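Local coordinates for ribonuclease VapC (Caulobacter crescentus, PDB 5K8J), which is the toxin of a toxin-antitoxin pair, a PIN-domain protein that probably cleaves RNA with the help of magnesium and is held here in complex with its VapB antitoxin, at residues Val4-Val9 with Arg96-Gln101; Ile31-Ile36 with Val61-Leu66; Asp77-Ile82 with Ala86-Arg91. All blocks are in the same frame, centred on the assembly; numbering follows the deposited sequence.

In the fold
The three contacts spread across one PIN domain, from the parallel sheet out to a peripheral loop. Contacts 1 and 2 share that sheet, where strands 3-5 and 31-34 are neighbours; their centres lie 12 Å apart, and Gln-101 of contact 1 hydrogen-bonds Ser-34 of contact 2. Contact 1 lies nearest the chain's centre and holds Asp-6, a predicted magnesium ligand whose side chain is about 5 Å from that of Asp-95, also a predicted ligand. Contact 3, centred 14 Å from contact 1, joins it through Arg-96, which hydrogen-bonds the carbonyl of Gly-87. Contacts 2 and 3 lie on opposite sides of the chain's centre, their nearest atoms about 9 Å apart.

Contact 1. Residues Val4-Val9 with Arg96-Gln101; sequences VLDTNV and RMIAAQ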
ATOM      1  N   VAL B   4      -0.403 -22.158  -6.926  1.00 11.66           N
ATOM      2  CA  VAL B   4      -1.701 -21.704  -7.437  1.00 11.08           C
ATOM      3  C   VAL B   4      -2.007 -22.484  -8.705  1.00 13.89           C
ATOM      4  O   VAL B   4      -1.200 -22.485  -9.643  1.00 13.50           O
ATOM      5  CB  VAL B   4      -1.682 -20.200  -7.728  1.00 10.52           C
ATOM      6  CG1 VAL B   4      -2.993 -19.759  -8.389  1.00 13.99           C
ATOM      7  CG2 VAL B   4      -1.474 -19.412  -6.453  1.00 14.87           C
ATOM      8  N   LEU B   5      -3.170 -23.147  -8.757  1.00 12.79           N
ATOM      9  CA  LEU B   5      -3.559 -23.906  -9.931  1.00 14.09           C
ATOM     10  C   LEU B   5      -4.200 -22.976 -10.941  1.00 15.74           C
ATOM     11  O   LEU B   5      -5.123 -22.232 -10.597  1.00 20.36           O
ATOM     12  CB  LEU B   5      -4.567 -25.004  -9.570  1.00 13.28           C
ATOM     13  CG  LEU B   5      -4.097 -26.033  -8.548  1.00 16.80           C
ATOM     14  CD1 LEU B   5      -5.136 -27.203  -8.409  1.00 21.44           C
ATOM     15  CD2 LEU B   5      -2.745 -26.618  -8.928  1.00 19.23           C
ATOM     16  N   ASP B   6      -3.751 -23.038 -12.189  1.00 13.57           N
ATOM     17  CA  ASP B   6      -4.459 -22.294 -13.226  1.00 13.84           C
ATOM     18  C   ASP B   6      -5.870 -22.855 -13.387  1.00 15.66           C
ATOM     19  O   ASP B   6      -6.164 -24.003 -13.048  1.00 14.21           O
ATOM     20  CB  ASP B   6      -3.698 -22.356 -14.552  1.00 17.70           C
ATOM     21  CG  ASP B   6      -4.094 -21.224 -15.540  1.00 20.02           C
ATOM     22  OD1 ASP B   6      -4.943 -20.348 -15.192  1.00 18.85           O
ATOM     23  OD2 ASP B   6      -3.512 -21.233 -16.659  1.00 18.94           O
ATOM     24  N   THR B   7      -6.750 -22.036 -13.944  1.00 12.12           N
ATOM     25  CA  THR B   7      -8.148 -22.474 -14.056  1.00 13.31           C
ATOM     26  C   THR B   7      -8.285 -23.794 -14.807  1.00 16.71           C
ATOM     27  O   THR B   7      -9.100 -24.652 -14.430  1.00 14.76           O
ATOM     28  CB  THR B   7      -8.968 -21.390 -14.742  1.00 11.61           C
ATOM     29  OG1 THR B   7      -8.891 -20.208 -13.949  1.00 13.29           O
ATOM     30  CG2 THR B   7     -10.410 -21.822 -14.916  1.00 12.46           C
ATOM     31  N   ASN B   8      -7.543 -23.954 -15.911  1.00 15.15           N
ATOM     32  CA  ASN B   8      -7.666 -25.158 -16.732  1.00 17.46           C
ATOM     33  C   ASN B   8      -7.359 -26.386 -15.899  1.00 13.61           C
ATOM     34  O   ASN B   8      -8.025 -27.419 -16.016  1.00 14.26           O
ATOM     35  CB  ASN B   8      -6.705 -25.080 -17.918  1.00 23.08           C
ATOM     36  CG  ASN B   8      -5.269 -24.574 -17.487  1.00 56.90           C
ATOM     37  OD1 ASN B   8      -4.851 -24.798 -16.358  1.00 72.02           O
ATOM     38  ND2 ASN B   8      -4.549 -23.900 -18.378  1.00 56.39           N
ATOM     39  N   VAL B   9      -6.332 -26.293 -15.048  1.00 13.97           N
ATOM     40  CA  VAL B   9      -5.977 -27.406 -14.169  1.00 14.08           C
ATOM     41  C   VAL B   9      -7.136 -27.718 -13.227  1.00 17.72           C
ATOM     42  O   VAL B   9      -7.489 -28.888 -13.016  1.00 17.26           O
ATOM     43  CB  VAL B   9      -4.684 -27.087 -13.386  1.00 14.45           C
ATOM     44  CG1 VAL B   9      -4.339 -28.210 -12.410  1.00 18.63           C
ATOM     45  CG2 VAL B   9      -3.514 -26.856 -14.339  1.00 19.19           C
ATOM     46  N   ARG B  96      -3.213 -12.972 -16.277  1.00 10.55           N
ATOM     47  CA  ARG B  96      -2.338 -12.106 -15.504  1.00  9.39           C
ATOM     48  C   ARG B  96      -2.894 -11.782 -14.111  1.00 11.09           C
ATOM     49  O   ARG B  96      -2.130 -11.582 -13.156  1.00 11.86           O
ATOM     50  CB  ARG B  96      -2.074 -10.849 -16.338  1.00 12.68           C
ATOM     51  CG  ARG B  96      -1.176 -11.112 -17.524  1.00 13.74           C
ATOM     52  CD  ARG B  96      -1.218  -9.959 -18.492  1.00 14.19           C
ATOM     53  NE  ARG B  96      -0.212 -10.127 -19.530  1.00 13.57           N
ATOM     54  CZ  ARG B  96       0.146  -9.156 -20.366  1.00 14.02           C
ATOM     55  NH1 ARG B  96      -0.435  -7.985 -20.261  1.00 14.47           N
ATOM     56  NH2 ARG B  96       1.098  -9.337 -21.281  1.00 14.79           N
HETATM   57  N   MSE B  97      -4.222 -11.751 -13.941  1.00 10.65           N
HETATM   58  CA  MSE B  97      -4.819 -11.588 -12.625  1.00 10.16           C
HETATM   59  C   MSE B  97      -4.451 -12.765 -11.722  1.00  8.26           C
HETATM   60  O   MSE B  97      -4.073 -12.562 -10.574  1.00 11.46           O
HETATM   61  CB  MSE B  97      -6.346 -11.459 -12.735  1.00 10.62           C
HETATM   62  CG  MSE B  97      -6.807 -10.123 -13.306  1.00  9.57           C
HETATM   63 SE   MSE B  97      -8.769 -10.092 -13.445  0.87 15.86          SE
HETATM   64  CE  MSE B  97      -9.175  -9.872 -11.639  1.00 16.72           C
ATOM     65  N   ILE B  98      -4.591 -13.983 -12.249  1.00 10.51           N
ATOM     66  CA  ILE B  98      -4.280 -15.138 -11.414  1.00 10.89           C
ATOM     67  C   ILE B  98      -2.777 -15.201 -11.129  1.00 10.12           C
ATOM     68  O   ILE B  98      -2.344 -15.460  -9.991  1.00 12.41           O
ATOM     69  CB  ILE B  98      -4.815 -16.422 -12.065  1.00 12.56           C
ATOM     70  CG1 ILE B  98      -6.335 -16.294 -12.277  1.00 13.15           C
ATOM     71  CG2 ILE B  98      -4.474 -17.621 -11.154  1.00 12.52           C
ATOM     72  CD1 ILE B  98      -6.956 -17.440 -13.010  1.00 16.68           C
ATOM     73  N   ALA B  99      -1.955 -14.953 -12.143  1.00 12.26           N
ATOM     74  CA  ALA B  99      -0.518 -14.893 -11.911  1.00  9.56           C
ATOM     75  C   ALA B  99      -0.150 -13.826 -10.888  1.00 13.35           C
ATOM     76  O   ALA B  99       0.755 -14.024 -10.067  1.00 11.82           O
ATOM     77  CB  ALA B  99       0.212 -14.630 -13.230  1.00 11.59           C
ATOM     78  N   ALA B 100      -0.843 -12.681 -10.916  1.00 10.75           N
ATOM     79  CA  ALA B 100      -0.605 -11.614  -9.943  1.00 10.37           C
ATOM     80  C   ALA B 100      -0.863 -12.087  -8.516  1.00 12.45           C
ATOM     81  O   ALA B 100      -0.170 -11.692  -7.576  1.00 12.25           O
ATOM     82  CB  ALA B 100      -1.496 -10.408 -10.282  1.00 13.81           C
ATOM     83  N   GLN B 101      -1.865 -12.937  -8.330  1.00 11.69           N
ATOM     84  CA  GLN B 101      -2.131 -13.455  -7.002  1.00 12.25           C
ATOM     85  C   GLN B 101      -1.029 -14.404  -6.560  1.00  9.61           C
ATOM     86  O   GLN B 101      -0.638 -14.408  -5.395  1.00 12.52           O
ATOM     87  CB  GLN B 101      -3.455 -14.190  -7.010  1.00 11.70           C
ATOM     88  CG  GLN B 101      -4.622 -13.267  -7.272  1.00 10.10           C
ATOM     89  CD  GLN B 101      -5.910 -14.037  -7.339  1.00 13.46           C
ATOM     90  OE1 GLN B 101      -6.219 -14.612  -8.361  1.00 14.36           O
ATOM     91  NE2 GLN B 101      -6.679 -14.046  -6.247  1.00 14.90           N
TER
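Ile-98 projects from helix 93-104 against the end of strand 3-5 and the turn after it, and all three cross-segment touches run through its side chain. The apolar one is a methyl-to-methyl packing of Ile-98 CG2 on Val-4 CG1 at 3.8 Å. Val-4 CG1 stands anti to its own backbone N (chi1 174°), which swings this methyl toward the helix.

The other two touches pair the remote methyl of Ile-98 with oxygens. Its CD1 lies 3.5 Å from Thr-7 OG1 and 4.2 Å from Asp-6 OD1, the isoleucine crossing both side chains at about a right angle. The polar groups are held by other bonds: Thr-7 N donates to Asp-6 OD1 at 2.8 Å, from above the carboxylate plane, while Asp-6 OD2 is bonded to Thr-111 and Thr-7 OG1 to Glu-40. Asp-6 is a predicted magnesium ligand, so Ile-98 probably lends an apolar flank to the predicted metal site.

Strand 3-5 runs between strands 31-34 and 108-111, and helix 93-104 packs over it, with Ile-98 also resting on Phe-109 of strand 108-111 and Ile-36 of helix 35-45.

Contact 2. Residues Ile31-Ile36 with Val61-Leu66; sequences ILLSII and VMLKVL
Leu-33 and Leu-63 meet methyl to methyl, CD2 of Leu-33 lying 3.7 Å from CD2 of Leu-63, and their side chains pass each other at a slant. A second apolar touch lies further back along the strand, where Leu-66 CD2 packs on Ile-31 CG2 at 4.2 Å. The same Leu-66 methyl also comes within 4.1 Å of the backbone O of Ile-31. The contact is thus made by aliphatic groups, with a strand carbonyl at its margin.

Alternation along strand 31-34 selects the residues: Leu-33 points toward the helix, while Leu-32 between the two contact positions points away. In Leu-33, CG is anti to the backbone N (chi1 -169°) and CD2 is the branch anti to CA, so its extended methyl meets CD2 of Leu-63, the branch folded back toward the backbone while CD1 takes the extended position (chi2 180°). Leu-66 is the first residue to leave the helical conformation, although its N still bonds Met-62 O at 2.9 Å. On the strand side, Ser-34 N-caps helix 35-45, its OG accepting from Ile-36 N at 2.9 Å.

Ile-31 and Leu-66 also pack on Ile-55 of the VapB antitoxin. Within the chain, the contact places the end of helix 49-65 against strand 31-34, beside helix 7-15, whose Ala-10 touches Leu-33, and helix 35-45, whose Arg-38 and Glu-42 meet Leu-63.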
ATOM      1  N   ILE B  31      -1.862 -26.059  -1.776  1.00 16.32           N
ATOM      2  CA  ILE B  31      -2.514 -25.906  -3.072  1.00 13.55           C
ATOM      3  C   ILE B  31      -3.624 -24.876  -2.939  1.00 12.93           C
ATOM      4  O   ILE B  31      -4.553 -25.053  -2.138  1.00 14.88           O
ATOM      5  CB  ILE B  31      -3.033 -27.263  -3.565  1.00 16.87           C
ATOM      6  CG1 ILE B  31      -1.810 -28.171  -3.794  1.00 23.35           C
ATOM      7  CG2 ILE B  31      -3.842 -27.081  -4.834  1.00 18.07           C
ATOM      8  CD1 ILE B  31      -2.143 -29.556  -4.211  1.00 32.78           C
ATOM      9  N   LEU B  32      -3.525 -23.805  -3.714  1.00 12.40           N
ATOM     10  CA  LEU B  32      -4.381 -22.633  -3.576  1.00 12.01           C
ATOM     11  C   LEU B  32      -5.193 -22.454  -4.843  1.00 15.38           C
ATOM     12  O   LEU B  32      -4.710 -22.715  -5.939  1.00 13.57           O
ATOM     13  CB  LEU B  32      -3.551 -21.369  -3.328  1.00 11.49           C
ATOM     14  CG  LEU B  32      -2.435 -21.463  -2.291  1.00 13.59           C
ATOM     15  CD1 LEU B  32      -1.706 -20.122  -2.184  1.00 14.52           C
ATOM     16  CD2 LEU B  32      -2.968 -21.880  -0.926  1.00 14.91           C
ATOM     17  N   LEU B  33      -6.425 -21.998  -4.685  1.00 12.83           N
ATOM     18  CA  LEU B  33      -7.317 -21.704  -5.797  1.00 11.80           C
ATOM     19  C   LEU B  33      -7.619 -20.207  -5.810  1.00 15.34           C
ATOM     20  O   LEU B  33      -8.033 -19.650  -4.785  1.00 17.59           O
ATOM     21  CB  LEU B  33      -8.625 -22.490  -5.633  1.00 18.22           C
ATOM     22  CG  LEU B  33      -9.550 -22.479  -6.842  1.00 24.68           C
ATOM     23  CD1 LEU B  33      -8.929 -23.227  -8.010  1.00 26.13           C
ATOM     24  CD2 LEU B  33     -10.864 -23.128  -6.447  1.00 24.47           C
ATOM     25  N   SER B  34      -7.498 -19.581  -6.980  1.00 14.04           N
ATOM     26  CA  SER B  34      -7.905 -18.183  -7.133  1.00  9.47           C
ATOM     27  C   SER B  34      -9.428 -18.054  -7.158  1.00 13.64           C
ATOM     28  O   SER B  34     -10.118 -18.863  -7.777  1.00 12.04           O
ATOM     29  CB  SER B  34      -7.348 -17.644  -8.433  1.00 10.17           C
ATOM     30  OG  SER B  34      -7.977 -16.418  -8.729  1.00 14.28           O
ATOM     31  N   ILE B  35      -9.948 -17.005  -6.509  1.00 11.82           N
ATOM     32  CA  ILE B  35     -11.376 -16.688  -6.596  1.00 11.35           C
ATOM     33  C   ILE B  35     -11.787 -16.452  -8.043  1.00 11.28           C
ATOM     34  O   ILE B  35     -12.950 -16.660  -8.405  1.00 11.78           O
ATOM     35  CB  ILE B  35     -11.687 -15.477  -5.705  1.00 11.30           C
ATOM     36  CG1 ILE B  35     -13.213 -15.315  -5.489  1.00 16.49           C
ATOM     37  CG2 ILE B  35     -11.130 -14.182  -6.291  1.00 11.79           C
ATOM     38  CD1 ILE B  35     -13.765 -16.235  -4.504  1.00 21.20           C
ATOM     39  N   ILE B  36     -10.871 -15.977  -8.879  1.00 11.85           N
ATOM     40  CA  ILE B  36     -11.180 -15.776 -10.287  1.00 11.52           C
ATOM     41  C   ILE B  36     -11.423 -17.119 -10.957  1.00 13.06           C
ATOM     42  O   ILE B  36     -12.382 -17.289 -11.718  1.00 12.15           O
ATOM     43  CB  ILE B  36     -10.058 -14.980 -11.001  1.00 12.68           C
ATOM     44  CG1 ILE B  36      -9.772 -13.649 -10.284  1.00 13.01           C
ATOM     45  CG2 ILE B  36     -10.437 -14.758 -12.441  1.00 14.58           C
ATOM     46  CD1 ILE B  36     -11.006 -12.758 -10.044  1.00 13.90           C
ATOM     47  N   VAL B  61     -17.156 -30.166  -3.416  1.00 19.89           N
ATOM     48  CA  VAL B  61     -16.131 -30.815  -2.590  1.00 18.16           C
ATOM     49  C   VAL B  61     -14.795 -30.090  -2.728  1.00 19.45           C
ATOM     50  O   VAL B  61     -14.101 -29.861  -1.733  1.00 22.28           O
ATOM     51  CB  VAL B  61     -16.015 -32.327  -2.902  1.00 24.60           C
ATOM     52  CG1 VAL B  61     -17.342 -33.037  -2.656  1.00 26.74           C
ATOM     53  CG2 VAL B  61     -15.584 -32.590  -4.293  1.00 40.25           C
HETATM   54  N   MSE B  62     -14.426 -29.674  -3.938  1.00 20.66           N
HETATM   55  CA  MSE B  62     -13.190 -28.903  -4.124  1.00 19.15           C
HETATM   56  C   MSE B  62     -13.184 -27.613  -3.343  1.00 20.50           C
HETATM   57  O   MSE B  62     -12.177 -27.228  -2.740  1.00 20.18           O
HETATM   58  CB  MSE B  62     -12.958 -28.581  -5.597  1.00 20.43           C
HETATM   59  CG  MSE B  62     -12.812 -29.809  -6.457  1.00 20.25           C
HETATM   60 SE   MSE B  62     -12.721 -29.325  -8.314  0.65 20.35          SE
HETATM   61  CE  MSE B  62     -11.129 -28.287  -8.090  1.00 15.08           C
ATOM     62  N   LEU B  63     -14.286 -26.870  -3.416  1.00 17.38           N
ATOM     63  CA  LEU B  63     -14.325 -25.587  -2.735  1.00 17.77           C
ATOM     64  C   LEU B  63     -14.385 -25.742  -1.227  1.00 22.01           C
ATOM     65  O   LEU B  63     -13.979 -24.834  -0.504  1.00 23.54           O
ATOM     66  CB  LEU B  63     -15.530 -24.776  -3.209  1.00 18.02           C
ATOM     67  CG  LEU B  63     -15.488 -24.332  -4.671  1.00 16.46           C
ATOM     68  CD1 LEU B  63     -16.745 -23.542  -5.017  1.00 20.47           C
ATOM     69  CD2 LEU B  63     -14.293 -23.485  -4.978  1.00 21.79           C
ATOM     70  N   LYS B  64     -14.865 -26.867  -0.732  1.00 19.62           N
ATOM     71  CA  LYS B  64     -14.844 -27.091   0.707  1.00 25.91           C
ATOM     72  C   LYS B  64     -13.407 -27.261   1.196  1.00 29.04           C
ATOM     73  O   LYS B  64     -13.006 -26.660   2.200  1.00 31.30           O
ATOM     74  CB  LYS B  64     -15.690 -28.308   1.063  1.00 26.21           C
ATOM     75  CG  LYS B  64     -15.735 -28.614   2.548  1.00 36.27           C
ATOM     76  CD  LYS B  64     -16.657 -29.800   2.829  1.00 51.31           C
ATOM     77  CE  LYS B  64     -16.269 -30.558   4.104  1.00 64.62           C
ATOM     78  NZ  LYS B  64     -17.013 -31.854   4.252  1.00 69.44           N
ATOM     79  N   VAL B  65     -12.601 -28.015   0.459  1.00 18.34           N
ATOM     80  CA  VAL B  65     -11.257 -28.376   0.922  1.00 18.16           C
ATOM     81  C   VAL B  65     -10.223 -27.315   0.573  1.00 21.07           C
ATOM     82  O   VAL B  65      -9.343 -27.011   1.389  1.00 20.77           O
ATOM     83  CB  VAL B  65     -10.847 -29.728   0.327  1.00 18.14           C
ATOM     84  CG1 VAL B  65      -9.433 -30.080   0.746  1.00 26.02           C
ATOM     85  CG2 VAL B  65     -11.820 -30.807   0.788  1.00 23.22           C
ATOM     86  N   LEU B  66     -10.261 -26.814  -0.637  1.00 17.21           N
ATOM     87  CA  LEU B  66      -9.185 -25.963  -1.120  1.00 16.34           C
ATOM     88  C   LEU B  66      -9.347 -24.555  -0.577  1.00 17.96           C
ATOM     89  O   LEU B  66     -10.458 -24.003  -0.561  1.00 18.01           O
ATOM     90  CB  LEU B  66      -9.161 -25.892  -2.640  1.00 16.55           C
ATOM     91  CG  LEU B  66      -8.858 -27.214  -3.344  1.00 20.93           C
ATOM     92  CD1 LEU B  66      -8.876 -26.997  -4.833  1.00 21.89           C
ATOM     93  CD2 LEU B  66      -7.510 -27.823  -2.927  1.00 19.84           C
TER

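Contact 3. Residues Asp77-Ile82 with Ala86-Arg91; sequences DEYRRI and AGYSRR
Tyr-79 reaches from helix 73-86 to the edge of the Tyr-88 ring, its hydroxyl lying near the plane of that ring, with OH of Tyr-79 4.5 Å from CE1 of Tyr-88. The approach is loose, and a water makes the firmer link. It lies 2.8 Å from Tyr-79 OH and accepts from Ser-89 N at 3.1 Å, so the phenol is tied to the loop backbone through one bridging molecule. With CG anti to the backbone N (chi1 -178°), the Tyr-79 ring extends from the helix toward this water.

The direct bond belongs to the helix itself: Ala-86 N donates to Ile-82 O at 2.8 Å, nearly straight at 167°, in the i to i+4 pattern of the last turn. Ala-86 CB also lies 3.4 Å from that carbonyl oxygen. Gly-87 then ends the helix with a positive phi (85°), a backbone shape readily taken by a residue without a side chain, and turns the chain into the loop leading to helix 93-104.

Tyr-79 additionally packs on Val-93 and Arg-96, and on Val-39 of the second subunit; Tyr-88 packs on Gly-43 of that subunit. Arg-90 forms a salt bridge with Asp-77 of the VapB antitoxin. Across these segments Tyr-79 is joined to the loop backbone through a water, and its side-chain touch on Tyr-88 is marginal, so this link probably holds less rigidly than a direct bond would.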
ATOM      1  N   ASP B  77      -2.024  -4.447  -7.423  1.00 13.17           N
ATOM      2  CA  ASP B  77      -0.707  -3.822  -7.529  1.00 14.10           C
ATOM      3  C   ASP B  77       0.246  -4.686  -8.348  1.00 14.55           C
ATOM      4  O   ASP B  77       1.030  -4.170  -9.160  1.00 15.79           O
ATOM      5  CB  ASP B  77      -0.111  -3.584  -6.142  1.00 15.41           C
ATOM      6  CG  ASP B  77      -0.857  -2.541  -5.321  1.00 21.05           C
ATOM      7  OD1 ASP B  77      -1.657  -1.744  -5.868  1.00 19.11           O
ATOM      8  OD2 ASP B  77      -0.624  -2.511  -4.094  1.00 21.35           O
ATOM      9  N   GLU B  78       0.220  -6.011  -8.144  1.00 13.08           N
ATOM     10  CA  GLU B  78       1.071  -6.867  -8.967  1.00 11.48           C
ATOM     11  C   GLU B  78       0.646  -6.802 -10.436  1.00 13.98           C
ATOM     12  O   GLU B  78       1.490  -6.764 -11.336  1.00 13.69           O
ATOM     13  CB  GLU B  78       1.039  -8.326  -8.475  1.00 13.27           C
ATOM     14  CG  GLU B  78       1.755  -8.578  -7.180  1.00 14.06           C
ATOM     15  CD  GLU B  78       3.265  -8.640  -7.329  1.00 23.30           C
ATOM     16  OE1 GLU B  78       3.932  -8.688  -6.288  1.00 28.29           O
ATOM     17  OE2 GLU B  78       3.776  -8.702  -8.459  1.00 23.45           O
ATOM     18  N   TYR B  79      -0.668  -6.783 -10.699  1.00 12.28           N
ATOM     19  CA  TYR B  79      -1.148  -6.669 -12.065  1.00 12.08           C
ATOM     20  C   TYR B  79      -0.625  -5.400 -12.708  1.00 12.11           C
ATOM     21  O   TYR B  79      -0.187  -5.415 -13.856  1.00 14.08           O
ATOM     22  CB  TYR B  79      -2.692  -6.715 -12.116  1.00 11.20           C
ATOM     23  CG  TYR B  79      -3.244  -6.652 -13.517  1.00 10.83           C
ATOM     24  CD1 TYR B  79      -3.489  -7.819 -14.244  1.00 12.94           C
ATOM     25  CD2 TYR B  79      -3.485  -5.431 -14.145  1.00 12.14           C
ATOM     26  CE1 TYR B  79      -3.944  -7.773 -15.541  1.00 13.84           C
ATOM     27  CE2 TYR B  79      -3.948  -5.384 -15.452  1.00 10.16           C
ATOM     28  CZ  TYR B  79      -4.178  -6.570 -16.141  1.00 13.14           C
ATOM     29  OH  TYR B  79      -4.620  -6.578 -17.438  1.00 13.82           O
ATOM     30  N   ARG B  80      -0.643  -4.290 -11.973  1.00 12.68           N
ATOM     31  CA  ARG B  80      -0.099  -3.048 -12.517  1.00 12.70           C
ATOM     32  C   ARG B  80       1.357  -3.224 -12.889  1.00 13.26           C
ATOM     33  O   ARG B  80       1.783  -2.805 -13.968  1.00 14.02           O
ATOM     34  CB  ARG B  80      -0.291  -1.914 -11.512  1.00 13.79           C
ATOM     35  CG  ARG B  80       0.418  -0.599 -11.886  1.00 13.78           C
ATOM     36  CD  ARG B  80       0.217   0.482 -10.783  1.00 18.93           C
ATOM     37  NE  ARG B  80       0.908   0.093  -9.558  1.00 48.11           N
ATOM     38  CZ  ARG B  80       0.594   0.504  -8.331  1.00 69.29           C
ATOM     39  NH1 ARG B  80      -0.434   1.324  -8.131  1.00 76.84           N
ATOM     40  NH2 ARG B  80       1.314   0.076  -7.300  1.00 67.94           N
ATOM     41  N   ARG B  81       2.155  -3.837 -12.007  1.00 12.63           N
ATOM     42  CA  ARG B  81       3.560  -4.050 -12.356  1.00 13.91           C
ATOM     43  C   ARG B  81       3.709  -4.942 -13.582  1.00 11.04           C
ATOM     44  O   ARG B  81       4.625  -4.753 -14.388  1.00 14.02           O
ATOM     45  CB  ARG B  81       4.308  -4.629 -11.158  1.00 14.70           C
ATOM     46  CG  ARG B  81       4.515  -3.568 -10.053  1.00 17.48           C
ATOM     47  CD  ARG B  81       5.517  -4.019  -8.991  1.00 18.49           C
ATOM     48  NE  ARG B  81       4.913  -5.027  -8.132  1.00 18.04           N
ATOM     49  CZ  ARG B  81       4.202  -4.735  -7.049  1.00 21.67           C
ATOM     50  NH1 ARG B  81       4.008  -3.469  -6.685  1.00 23.33           N
ATOM     51  NH2 ARG B  81       3.663  -5.702  -6.333  1.00 21.21           N
ATOM     52  N   ILE B  82       2.844  -5.947 -13.733  1.00 12.09           N
ATOM     53  CA  ILE B  82       2.915  -6.804 -14.916  1.00 13.07           C
ATOM     54  C   ILE B  82       2.704  -5.998 -16.193  1.00 13.91           C
ATOM     55  O   ILE B  82       3.481  -6.104 -17.138  1.00 14.13           O
ATOM     56  CB  ILE B  82       1.889  -7.946 -14.830  1.00 13.94           C
ATOM     57  CG1 ILE B  82       2.243  -8.915 -13.710  1.00 15.00           C
ATOM     58  CG2 ILE B  82       1.838  -8.669 -16.139  1.00 15.70           C
ATOM     59  CD1 ILE B  82       1.181 -10.041 -13.450  1.00 14.49           C
ATOM     60  N   ALA B  86       5.164  -5.660 -19.337  1.00 15.49           N
ATOM     61  CA  ALA B  86       4.854  -6.462 -20.508  1.00 15.03           C
ATOM     62  C   ALA B  86       3.957  -5.746 -21.508  1.00 18.22           C
ATOM     63  O   ALA B  86       3.782  -6.248 -22.633  1.00 20.18           O
ATOM     64  CB  ALA B  86       4.159  -7.749 -20.055  1.00 15.64           C
ATOM     65  N   GLY B  87       3.346  -4.636 -21.110  1.00 18.22           N
ATOM     66  CA  GLY B  87       2.361  -3.976 -21.927  1.00 19.55           C
ATOM     67  C   GLY B  87       0.997  -4.587 -21.712  1.00 17.81           C
ATOM     68  O   GLY B  87       0.811  -5.530 -20.948  1.00 19.23           O
ATOM     69  N   TYR B  88       0.021  -4.035 -22.413  1.00 16.14           N
ATOM     70  CA  TYR B  88      -1.359  -4.449 -22.253  1.00 18.67           C
ATOM     71  C   TYR B  88      -1.714  -5.585 -23.203  1.00 17.47           C
ATOM     72  O   TYR B  88      -1.383  -5.554 -24.393  1.00 17.92           O
ATOM     73  CB  TYR B  88      -2.285  -3.277 -22.529  1.00 18.53           C
ATOM     74  CG  TYR B  88      -3.743  -3.633 -22.472  1.00 16.28           C
ATOM     75  CD1 TYR B  88      -4.323  -4.180 -21.309  1.00 17.17           C
ATOM     76  CD2 TYR B  88      -4.552  -3.437 -23.577  1.00 21.53           C
ATOM     77  CE1 TYR B  88      -5.664  -4.501 -21.264  1.00 21.29           C
ATOM     78  CE2 TYR B  88      -5.912  -3.759 -23.535  1.00 19.51           C
ATOM     79  CZ  TYR B  88      -6.454  -4.271 -22.380  1.00 23.30           C
ATOM     80  OH  TYR B  88      -7.793  -4.583 -22.343  1.00 19.68           O
ATOM     81  N   SER B  89      -2.426  -6.575 -22.671  1.00 15.16           N
ATOM     82  CA  SER B  89      -2.975  -7.658 -23.482  1.00 14.28           C
ATOM     83  C   SER B  89      -4.400  -7.901 -23.015  1.00 15.52           C
ATOM     84  O   SER B  89      -4.616  -8.445 -21.925  1.00 16.31           O
ATOM     85  CB  SER B  89      -2.153  -8.937 -23.349  1.00 17.48           C
ATOM     86  OG  SER B  89      -2.891 -10.050 -23.875  1.00 18.76           O
ATOM     87  N   ARG B  90      -5.380  -7.512 -23.826  1.00 15.00           N
ATOM     88  CA  ARG B  90      -6.769  -7.758 -23.443  1.00 13.72           C
ATOM     89  C   ARG B  90      -7.036  -9.262 -23.296  1.00 12.30           C
ATOM     90  O   ARG B  90      -7.725  -9.696 -22.355  1.00 13.53           O
ATOM     91  CB  ARG B  90      -7.718  -7.150 -24.489  1.00 19.45           C
ATOM     92  CG  ARG B  90      -9.197  -7.160 -24.022  1.00 21.64           C
ATOM     93  CD  ARG B  90     -10.171  -6.783 -25.190  1.00 29.09           C
ATOM     94  NE  ARG B  90      -9.933  -7.665 -26.324  1.00 35.60           N
ATOM     95  CZ  ARG B  90     -10.223  -8.964 -26.343  1.00 54.63           C
ATOM     96  NH1 ARG B  90      -9.927  -9.689 -27.411  1.00 67.91           N
ATOM     97  NH2 ARG B  90     -10.821  -9.545 -25.306  1.00 51.83           N
ATOM     98  N   ARG B  91      -6.461 -10.060 -24.198  1.00 13.77           N
ATOM     99  CA  ARG B  91      -6.696 -11.510 -24.240  1.00 12.99           C
ATOM    100  C   ARG B  91      -6.212 -12.204 -22.976  1.00 18.22           C
ATOM    101  O   ARG B  91      -6.802 -13.203 -22.553  1.00 17.21           O
ATOM    102  CB  ARG B  91      -6.013 -12.126 -25.457  1.00 16.48           C
ATOM    103  CG  ARG B  91      -6.129 -13.627 -25.528  1.00 32.91           C
ATOM    104  CD  ARG B  91      -5.453 -14.171 -26.799  1.00 42.08           C
ATOM    105  NE  ARG B  91      -4.000 -14.022 -26.746  1.00 40.78           N
ATOM    106  CZ  ARG B  91      -3.188 -14.845 -26.086  1.00 43.81           C
ATOM    107  NH1 ARG B  91      -3.684 -15.878 -25.411  1.00 40.72           N
ATOM    108  NH2 ARG B  91      -1.881 -14.624 -26.089  1.00 46.18           N
TER
HETATM  109  O   HOH W   1      -3.199  -7.351 -19.755  1.00 14.70           O